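Local coordinates for protein alpha-glucosidase ([Eubacterium] rectale, PDB 6PNR) that probably hydrolyses alpha-linked sulfoquinovosides, glycosides of the sulfolipid head-group sugar sulfoquinovose, as a family 31 glycoside hydrolase, at residues Lys292-Lys295 / Glu296-Pro299; Asn531-Tyr534 / Tyr535-Glu538; Leu547-Val550 / Tyr551-Leu554. All blocks are in the same frame, centred on the assembly; numbering follows the deposited sequence.

Interaction 1: residues Lys292-Lys295 / Glu296-Pro299; sequences KYHK and EMYP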
ATOM      1  N   LYS A 292      10.402  24.616  31.380  1.00 26.49           N
ATOM      2  CA  LYS A 292      11.031  25.658  32.185  1.00 29.02           C
ATOM      3  C   LYS A 292      12.388  25.940  31.568  1.00 30.12           C
ATOM      4  O   LYS A 292      13.020  25.030  31.025  1.00 29.56           O
ATOM      5  CB  LYS A 292      11.215  25.224  33.648  1.00 30.70           C
ATOM      6  CG  LYS A 292       9.943  24.653  34.265  1.00 39.06           C
ATOM      7  CD  LYS A 292      10.002  24.583  35.787  1.00 48.30           C
ATOM      8  CE  LYS A 292      10.923  23.499  36.288  1.00 57.34           C
ATOM      9  NZ  LYS A 292      10.845  23.407  37.778  1.00 57.20           N
ATOM     10  N   TYR A 293      12.843  27.195  31.634  1.00 31.46           N
ATOM     11  CA  TYR A 293      14.072  27.507  30.918  1.00 31.26           C
ATOM     12  C   TYR A 293      15.236  26.742  31.537  1.00 34.76           C
ATOM     13  O   TYR A 293      15.218  26.371  32.714  1.00 30.58           O
ATOM     14  CB  TYR A 293      14.336  29.011  30.868  1.00 30.44           C
ATOM     15  CG  TYR A 293      14.990  29.654  32.072  1.00 31.62           C
ATOM     16  CD1 TYR A 293      14.218  30.189  33.095  1.00 34.53           C
ATOM     17  CD2 TYR A 293      16.378  29.791  32.151  1.00 32.10           C
ATOM     18  CE1 TYR A 293      14.799  30.803  34.189  1.00 33.50           C
ATOM     19  CE2 TYR A 293      16.974  30.406  33.253  1.00 33.92           C
ATOM     20  CZ  TYR A 293      16.171  30.912  34.266  1.00 34.61           C
ATOM     21  OH  TYR A 293      16.731  31.529  35.365  1.00 35.93           O
ATOM     22  N   HIS A 294      16.211  26.421  30.698  1.00 29.93           N
ATOM     23  CA  HIS A 294      17.321  25.566  31.093  1.00 31.09           C
ATOM     24  C   HIS A 294      18.397  26.451  31.708  1.00 30.81           C
ATOM     25  O   HIS A 294      19.017  27.259  31.011  1.00 31.35           O
ATOM     26  CB  HIS A 294      17.852  24.785  29.892  1.00 33.20           C
ATOM     27  CG  HIS A 294      18.716  23.622  30.269  1.00 34.63           C
ATOM     28  ND1 HIS A 294      20.036  23.768  30.640  1.00 34.34           N
ATOM     29  CD2 HIS A 294      18.446  22.299  30.344  1.00 37.04           C
ATOM     30  CE1 HIS A 294      20.543  22.581  30.925  1.00 36.97           C
ATOM     31  NE2 HIS A 294      19.598  21.672  30.756  1.00 33.16           N
ATOM     32  N   LYS A 295      18.617  26.304  33.018  1.00 34.95           N
ATOM     33  CA  LYS A 295      19.443  27.270  33.728  1.00 37.10           C
ATOM     34  C   LYS A 295      20.925  27.118  33.418  1.00 37.13           C
ATOM     35  O   LYS A 295      21.686  28.064  33.644  1.00 40.06           O
ATOM     36  CB  LYS A 295      19.191  27.167  35.236  1.00 40.90           C
ATOM     37  CG  LYS A 295      17.778  27.594  35.628  1.00 42.40           C
ATOM     38  CD  LYS A 295      17.674  28.033  37.082  1.00 50.67           C
ATOM     39  CE  LYS A 295      16.276  28.554  37.388  1.00 50.67           C
ATOM     40  NZ  LYS A 295      16.123  28.972  38.806  1.00 56.82           N
ATOM     41  N   GLU A 296      21.352  25.967  32.907  1.00 40.92           N
ATOM     42  CA  GLU A 296      22.753  25.795  32.539  1.00 38.25           C
ATOM     43  C   GLU A 296      23.030  26.245  31.108  1.00 36.86           C
ATOM     44  O   GLU A 296      24.042  26.900  30.851  1.00 34.00           O
ATOM     45  CB  GLU A 296      23.173  24.339  32.734  1.00 42.41           C
ATOM     46  CG  GLU A 296      22.455  23.636  33.890  1.00 60.10           C
ATOM     47  CD  GLU A 296      22.527  24.403  35.215  1.00 64.02           C
ATOM     48  OE1 GLU A 296      23.612  24.931  35.552  1.00 67.25           O
ATOM     49  OE2 GLU A 296      21.492  24.479  35.916  1.00 60.43           O
ATOM     50  N   MET A 297      22.136  25.936  30.167  1.00 32.97           N
ATOM     51  CA  MET A 297      22.329  26.409  28.797  1.00 31.16           C
ATOM     52  C   MET A 297      22.029  27.900  28.659  1.00 29.08           C
ATOM     53  O   MET A 297      22.740  28.614  27.945  1.00 29.91           O
ATOM     54  CB  MET A 297      21.467  25.600  27.839  1.00 27.18           C
ATOM     55  CG  MET A 297      21.972  24.189  27.633  1.00 29.93           C
ATOM     56  SD  MET A 297      20.940  23.251  26.490  1.00 35.09           S
ATOM     57  CE  MET A 297      21.308  24.081  24.929  1.00 33.15           C
ATOM     58  N   TYR A 298      20.976  28.390  29.316  1.00 32.20           N
ATOM     59  CA  TYR A 298      20.584  29.797  29.236  1.00 30.03           C
ATOM     60  C   TYR A 298      20.501  30.405  30.634  1.00 39.36           C
ATOM     61  O   TYR A 298      19.426  30.835  31.068  1.00 34.03           O
ATOM     62  CB  TYR A 298      19.244  29.943  28.504  1.00 28.32           C
ATOM     63  CG  TYR A 298      19.287  29.608  27.027  1.00 26.96           C
ATOM     64  CD1 TYR A 298      19.642  30.576  26.084  1.00 27.73           C
ATOM     65  CD2 TYR A 298      18.972  28.332  26.575  1.00 27.76           C
ATOM     66  CE1 TYR A 298      19.686  30.268  24.734  1.00 29.67           C
ATOM     67  CE2 TYR A 298      19.000  28.021  25.219  1.00 26.62           C
ATOM     68  CZ  TYR A 298      19.361  28.990  24.308  1.00 26.33           C
ATOM     69  OH  TYR A 298      19.410  28.689  22.961  1.00 28.17           O
ATOM     70  N   PRO A 299      21.624  30.493  31.363  1.00 36.25           N
ATOM     71  CA  PRO A 299      21.577  31.101  32.703  1.00 36.16           C
ATOM     72  C   PRO A 299      21.065  32.535  32.669  1.00 35.15           C
ATOM     73  O   PRO A 299      21.415  33.326  31.791  1.00 34.84           O
ATOM     74  CB  PRO A 299      23.035  31.041  33.177  1.00 37.91           C
ATOM     75  CG  PRO A 299      23.839  30.986  31.924  1.00 40.72           C
ATOM     76  CD  PRO A 299      23.005  30.140  30.980  1.00 36.36           C
TER

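Interaction 2: residues Asn531-Tyr534 / Tyr535-Glu538; sequences NFQY and YDDE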
ATOM      1  N   ASN A 531      23.551  20.737   7.750  1.00 28.95           N
ATOM      2  CA  ASN A 531      22.621  21.386   6.835  1.00 24.87           C
ATOM      3  C   ASN A 531      22.966  22.861   6.727  1.00 27.83           C
ATOM      4  O   ASN A 531      23.412  23.473   7.696  1.00 26.89           O
ATOM      5  CB  ASN A 531      21.177  21.237   7.302  1.00 25.26           C
ATOM      6  CG  ASN A 531      20.613  19.895   6.961  1.00 28.17           C
ATOM      7  OD1 ASN A 531      19.965  19.742   5.929  1.00 26.73           O
ATOM      8  ND2 ASN A 531      20.893  18.893   7.797  1.00 23.60           N
ATOM      9  N   PHE A 532      22.758  23.417   5.538  1.00 26.11           N
ATOM     10  CA  PHE A 532      22.999  24.837   5.324  1.00 29.89           C
ATOM     11  C   PHE A 532      22.206  25.668   6.322  1.00 27.08           C
ATOM     12  O   PHE A 532      21.020  25.414   6.551  1.00 26.05           O
ATOM     13  CB  PHE A 532      22.605  25.231   3.901  1.00 30.78           C
ATOM     14  CG  PHE A 532      22.768  26.696   3.613  1.00 28.00           C
ATOM     15  CD1 PHE A 532      23.992  27.198   3.217  1.00 28.73           C
ATOM     16  CD2 PHE A 532      21.702  27.564   3.739  1.00 26.23           C
ATOM     17  CE1 PHE A 532      24.150  28.534   2.936  1.00 27.22           C
ATOM     18  CE2 PHE A 532      21.843  28.925   3.472  1.00 29.84           C
ATOM     19  CZ  PHE A 532      23.073  29.412   3.067  1.00 27.84           C
ATOM     20  N   GLN A 533      22.873  26.648   6.928  1.00 26.70           N
ATOM     21  CA  GLN A 533      22.228  27.695   7.718  1.00 23.87           C
ATOM     22  C   GLN A 533      22.563  29.046   7.109  1.00 25.52           C
ATOM     23  O   GLN A 533      23.676  29.244   6.623  1.00 24.99           O
ATOM     24  CB  GLN A 533      22.695  27.669   9.181  1.00 25.57           C
ATOM     25  CG  GLN A 533      22.706  26.284   9.810  1.00 25.77           C
ATOM     26  CD  GLN A 533      21.306  25.693   9.935  1.00 33.00           C
ATOM     27  OE1 GLN A 533      20.298  26.407   9.814  1.00 27.57           O
ATOM     28  NE2 GLN A 533      21.236  24.385  10.168  1.00 27.68           N
ATOM     29  N   TYR A 534      21.600  29.978   7.132  1.00 24.40           N
ATOM     30  CA  TYR A 534      21.824  31.278   6.513  1.00 26.94           C
ATOM     31  C   TYR A 534      23.091  31.949   7.023  1.00 28.47           C
ATOM     32  O   TYR A 534      23.765  32.659   6.263  1.00 28.22           O
ATOM     33  CB  TYR A 534      20.618  32.205   6.746  1.00 24.91           C
ATOM     34  CG  TYR A 534      20.503  32.801   8.149  1.00 24.34           C
ATOM     35  CD1 TYR A 534      21.173  33.969   8.491  1.00 28.15           C
ATOM     36  CD2 TYR A 534      19.699  32.200   9.118  1.00 25.88           C
ATOM     37  CE1 TYR A 534      21.074  34.516   9.772  1.00 26.12           C
ATOM     38  CE2 TYR A 534      19.586  32.735  10.393  1.00 23.48           C
ATOM     39  CZ  TYR A 534      20.273  33.907  10.709  1.00 22.93           C
ATOM     40  OH  TYR A 534      20.182  34.446  11.960  1.00 27.39           O
ATOM     41  N   TYR A 535      23.426  31.752   8.297  1.00 27.87           N
ATOM     42  CA  TYR A 535      24.598  32.390   8.883  1.00 29.10           C
ATOM     43  C   TYR A 535      25.905  31.697   8.509  1.00 29.31           C
ATOM     44  O   TYR A 535      26.963  32.108   8.994  1.00 29.18           O
ATOM     45  CB  TYR A 535      24.454  32.462  10.404  1.00 24.40           C
ATOM     46  CG  TYR A 535      24.035  31.176  11.098  1.00 26.38           C
ATOM     47  CD1 TYR A 535      24.949  30.153  11.327  1.00 28.24           C
ATOM     48  CD2 TYR A 535      22.740  31.010  11.569  1.00 26.54           C
ATOM     49  CE1 TYR A 535      24.574  28.980  11.972  1.00 24.39           C
ATOM     50  CE2 TYR A 535      22.352  29.841  12.209  1.00 25.52           C
ATOM     51  CZ  TYR A 535      23.267  28.841  12.427  1.00 26.52           C
ATOM     52  OH  TYR A 535      22.875  27.690  13.075  1.00 28.88           O
ATOM     53  N   ASP A 536      25.853  30.665   7.664  1.00 31.08           N
ATOM     54  CA  ASP A 536      27.051  30.008   7.159  1.00 31.04           C
ATOM     55  C   ASP A 536      27.718  30.787   6.038  1.00 34.13           C
ATOM     56  O   ASP A 536      28.880  30.518   5.732  1.00 28.04           O
ATOM     57  CB  ASP A 536      26.730  28.616   6.603  1.00 29.85           C
ATOM     58  CG  ASP A 536      26.398  27.585   7.681  1.00 32.57           C
ATOM     59  OD1 ASP A 536      26.636  27.833   8.883  1.00 31.21           O
ATOM     60  OD2 ASP A 536      25.882  26.510   7.298  1.00 27.20           O
ATOM     61  N   ASP A 537      27.011  31.716   5.393  1.00 28.36           N
ATOM     62  CA  ASP A 537      27.419  32.210   4.083  1.00 29.94           C
ATOM     63  C   ASP A 537      27.196  33.712   4.017  1.00 35.26           C
ATOM     64  O   ASP A 537      26.059  34.162   4.181  1.00 30.53           O
ATOM     65  CB  ASP A 537      26.614  31.510   2.984  1.00 31.96           C
ATOM     66  CG  ASP A 537      27.065  31.900   1.586  1.00 32.74           C
ATOM     67  OD1 ASP A 537      28.198  31.519   1.204  1.00 39.35           O
ATOM     68  OD2 ASP A 537      26.282  32.551   0.860  1.00 31.99           O
ATOM     69  N   GLU A 538      28.260  34.487   3.747  1.00 28.29           N
ATOM     70  CA  GLU A 538      28.109  35.944   3.758  1.00 34.49           C
ATOM     71  C   GLU A 538      27.173  36.416   2.650  1.00 32.53           C
ATOM     72  O   GLU A 538      26.348  37.306   2.872  1.00 30.90           O
ATOM     73  CB  GLU A 538      29.472  36.634   3.632  1.00 36.59           C
ATOM     74  CG  GLU A 538      30.388  36.443   4.835  1.00 34.66           C
ATOM     75  CD  GLU A 538      29.785  36.963   6.131  1.00 36.63           C
ATOM     76  OE1 GLU A 538      29.146  38.035   6.101  1.00 33.38           O
ATOM     77  OE2 GLU A 538      29.957  36.309   7.185  1.00 39.61           O
TER

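Interaction 3: residues Leu547-Val550 / Tyr551-Leu554; sequences LVDV and YTML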
ATOM      1  N   LEU A 547      15.809  40.583   1.347  1.00 27.77           N
ATOM      2  CA  LEU A 547      14.494  39.946   1.393  1.00 26.66           C
ATOM      3  C   LEU A 547      13.714  40.384   2.627  1.00 27.68           C
ATOM      4  O   LEU A 547      12.510  40.659   2.548  1.00 30.63           O
ATOM      5  CB  LEU A 547      14.638  38.418   1.364  1.00 26.65           C
ATOM      6  CG  LEU A 547      15.411  37.818   0.171  1.00 26.55           C
ATOM      7  CD1 LEU A 547      15.568  36.306   0.296  1.00 22.14           C
ATOM      8  CD2 LEU A 547      14.784  38.177  -1.174  1.00 25.85           C
ATOM      9  N   VAL A 548      14.380  40.454   3.774  1.00 27.32           N
ATOM     10  CA  VAL A 548      13.695  40.853   4.993  1.00 25.77           C
ATOM     11  C   VAL A 548      13.308  42.327   4.921  1.00 31.52           C
ATOM     12  O   VAL A 548      12.227  42.720   5.375  1.00 29.86           O
ATOM     13  CB  VAL A 548      14.583  40.536   6.209  1.00 25.96           C
ATOM     14  CG1 VAL A 548      14.047  41.193   7.462  1.00 29.07           C
ATOM     15  CG2 VAL A 548      14.697  39.003   6.390  1.00 23.23           C
ATOM     16  N   ASP A 549      14.173  43.162   4.337  1.00 26.24           N
ATOM     17  CA  ASP A 549      13.816  44.566   4.147  1.00 31.30           C
ATOM     18  C   ASP A 549      12.565  44.694   3.286  1.00 30.16           C
ATOM     19  O   ASP A 549      11.654  45.451   3.628  1.00 34.02           O
ATOM     20  CB  ASP A 549      14.988  45.336   3.534  1.00 30.58           C
ATOM     21  CG  ASP A 549      14.786  46.856   3.564  1.00 38.38           C
ATOM     22  OD1 ASP A 549      13.979  47.347   4.378  1.00 34.06           O
ATOM     23  OD2 ASP A 549      15.443  47.559   2.766  1.00 38.70           O
ATOM     24  N   VAL A 550      12.476  43.918   2.200  1.00 30.77           N
ATOM     25  CA  VAL A 550      11.259  43.910   1.390  1.00 32.32           C
ATOM     26  C   VAL A 550      10.047  43.568   2.249  1.00 32.72           C
ATOM     27  O   VAL A 550       8.994  44.211   2.146  1.00 31.81           O
ATOM     28  CB  VAL A 550      11.404  42.943   0.200  1.00 29.07           C
ATOM     29  CG1 VAL A 550      10.062  42.735  -0.481  1.00 30.55           C
ATOM     30  CG2 VAL A 550      12.416  43.481  -0.796  1.00 28.11           C
ATOM     31  N   TYR A 551      10.173  42.550   3.107  1.00 30.17           N
ATOM     32  CA  TYR A 551       9.074  42.197   4.002  1.00 27.09           C
ATOM     33  C   TYR A 551       8.651  43.388   4.854  1.00 28.33           C
ATOM     34  O   TYR A 551       7.453  43.672   4.974  1.00 27.67           O
ATOM     35  CB  TYR A 551       9.481  41.005   4.878  1.00 27.71           C
ATOM     36  CG  TYR A 551       8.555  40.702   6.040  1.00 22.75           C
ATOM     37  CD1 TYR A 551       7.369  39.995   5.854  1.00 28.93           C
ATOM     38  CD2 TYR A 551       8.892  41.090   7.330  1.00 24.42           C
ATOM     39  CE1 TYR A 551       6.540  39.697   6.928  1.00 27.40           C
ATOM     40  CE2 TYR A 551       8.075  40.802   8.399  1.00 26.95           C
ATOM     41  CZ  TYR A 551       6.901  40.112   8.196  1.00 27.20           C
ATOM     42  OH  TYR A 551       6.105  39.833   9.279  1.00 28.83           O
ATOM     43  N   THR A 552       9.610  44.123   5.423  1.00 26.66           N
ATOM     44  CA  THR A 552       9.224  45.287   6.221  1.00 30.06           C
ATOM     45  C   THR A 552       8.599  46.382   5.359  1.00 31.38           C
ATOM     46  O   THR A 552       7.680  47.069   5.807  1.00 29.19           O
ATOM     47  CB  THR A 552      10.415  45.843   7.003  1.00 32.13           C
ATOM     48  OG1 THR A 552      11.413  46.335   6.095  1.00 32.35           O
ATOM     49  CG2 THR A 552      11.006  44.761   7.907  1.00 29.31           C
ATOM     50  N   MET A 553       9.074  46.561   4.123  1.00 30.55           N
ATOM     51  CA  MET A 553       8.474  47.566   3.247  1.00 34.54           C
ATOM     52  C   MET A 553       7.036  47.205   2.882  1.00 33.20           C
ATOM     53  O   MET A 553       6.192  48.100   2.720  1.00 29.10           O
ATOM     54  CB  MET A 553       9.335  47.736   1.990  1.00 29.20           C
ATOM     55  CG  MET A 553      10.711  48.304   2.290  1.00 29.26           C
ATOM     56  SD  MET A 553      11.784  48.297   0.843  1.00 32.95           S
ATOM     57  CE  MET A 553      10.997  49.574  -0.155  1.00 35.20           C
ATOM     58  N   LEU A 554       6.735  45.908   2.772  1.00 29.09           N
ATOM     59  CA  LEU A 554       5.380  45.462   2.469  1.00 31.08           C
ATOM     60  C   LEU A 554       4.439  45.602   3.659  1.00 29.13           C
ATOM     61  O   LEU A 554       3.217  45.601   3.463  1.00 28.95           O
ATOM     62  CB  LEU A 554       5.387  43.992   2.013  1.00 28.82           C
ATOM     63  CG  LEU A 554       5.972  43.630   0.642  1.00 28.64           C
ATOM     64  CD1 LEU A 554       6.261  42.140   0.542  1.00 29.08           C
ATOM     65  CD2 LEU A 554       5.016  44.047  -0.470  1.00 29.43           C
TER

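Interaction 1: residues Lys292-Lys295 / Glu296-Pro299
His294 and Met297 meet face to sulfur inside an alpha-turn, within the loop that leads from strand 285-287 to helix 301-310 of the TIM-barrel domain. The loop stays near the active site, the Met297 side chain about 12 Å from the bound aza-sugar inhibitor, without touching it. The turn is closed by Tyr298 N giving a hydrogen bond to His294 O at 2.8 Å, nearly along the C=O axis. The imidazole leaves the backbone with CG anti to N (chi1 -164°), which swings ND1 back to the backbone N-H groups of Glu296 and Met297. ND1 accepts the N-H of Met297 at 3.1 Å, the donor lying 15° out of the ring plane, and takes a second, weak bond from Glu296 N. This grip on ND1 fixes the rotation of the ring. Met297 SD then comes to lie over one face, 4.4 Å from the ring centroid and close to its normal, a Met-aromatic contact made possible by the thioether chain running extended as far as the sulfur. Glu296 approaches differently: its CB reaches His294 CE1 at 3.6 Å, its side chain crosses the imidazole at about a right angle, and its carboxylate plane stands 73° from the ring. Tyr298 turns away from the histidine into the protein, where its OH bonds Asp274, Ser253 and Gly249 N, while Met297 packs on Asp274. Tyr293, packed also on Leu301 and Pro302 of helix 301-310, turns its ring edge to the end of the turn: Tyr298 O sits near the ring plane, 3.3 Å from Tyr293 CE2.

Interaction 2: residues Asn531-Tyr534 / Tyr535-Glu538
Gln533 CB rests over one face of the Tyr535 ring, the two side chains running alongside each other in the same direction. The CB is 3.6 Å from the Tyr535 ring centroid, a CH-pi contact. Gln533 bends at chi2, which lays its amide only 20° from parallel to the ring and leaves NE2 bonded to Glu524 O. Tyr535 CG sits between its own N and carbonyl carbon (chi1 48°), and the ring is thereby folded back over Gln533. Its OH is held by Glu524 and Arg252, so both ends of the side chain are fixed. The neighbouring Tyr534 ring, whose OH bonds Thr260, receives the edge of Tyr535 in a T-shaped stack, centroids 5.2 Å apart and planes at 76°; Tyr535 CD2 comes within 3.8 Å of Tyr534 CE2.

Asp536 works on the backbone. Its OD2 accepts Gln533 N at 3.0 Å, met from well above the carboxylate plane, while Asp536 N returns a bond to Gln533 O at 2.8 Å. The two bonds tie the same pair of residues in opposite directions. Next to this, Phe532 presents the edge of its ring to Asp537, Phe532 CE1 lying 3.9 Å from Asp537 CB. Asp537 sends OD2 to Thr540 and forms a salt bridge with Lys504. The arrangement is that of a 3-10 turn running directly into an N-cap: the carboxylate of Asp537 caps the start of helix 538-568 in the TIM-barrel domain.

Interaction 3: residues Leu547-Val550 / Tyr551-Leu554
Thr552 bonds back to Asp549 through its hydroxyl, one turn earlier in a continuous alpha-helix. From the backbone, Thr552 CB already lies 3.6 Å from Asp549 O. At the branch, OG1 is set between the backbone N and the carbonyl carbon (chi1 64°), which turns the hydroxyl toward the preceding turn; there OG1 donates to Asp549 O at 2.6 Å, the C=O...donor angle being 122°. The methyl CG2 stands anti to the carbonyl carbon, beside the backbone N, and rests 3.5 Å from Val548 O. Asp549 O thus serves two donors, for Met553 N also reaches it, at 2.9 Å in the usual helical bond. A valine here would probably cost Asp549 O its second donor, leaving the bond from Met553 N.

Met553 lies obliquely across the Asp549 side chain, its CG 3.3 Å from Asp549 O. The carboxylate of Asp549 is held by salt bridges to Lys266 and Lys664 and a hydrogen bond to Tyr665. On a different side of the helix, Val550 and Leu554 lie alongside each other, Val550 CG1 to Leu554 CD1 4.0 Å. The Tyr551 side chain leads off from the 547-550 turn, its OH bonded to Pro518 O. The pattern combines i to i+4 backbone bonds with a threonine hydroxyl returning to the carbonyl three residues back, a common way for threonine to pair its OH within a helix; here it lies in helix 538-568, which packs through Leu554 on Phe658 and Ile661 of the C-terminal helix 655-665.

All three contacts fall inside the family 31 TIM-barrel range and follow one another along the chain without overlap. Interaction 1 lies in the loop before helix 301-310; interaction 2 comes more than two hundred residues later and leads into helix 538-568, which carries interaction 3. The last two are accordingly neighbours, with centres 20 Å apart and nearest atoms about 8 Å apart. Interaction 1 is 26 Å from interaction 2 and 33 Å from interaction 3 between centres, and none touches another. Interactions 1 and 2 each have a side chain about 11 to 12 Å from the inhibitor, whereas side chains around interaction 3 pack helix 538-568 against the C-terminal helix 655-665.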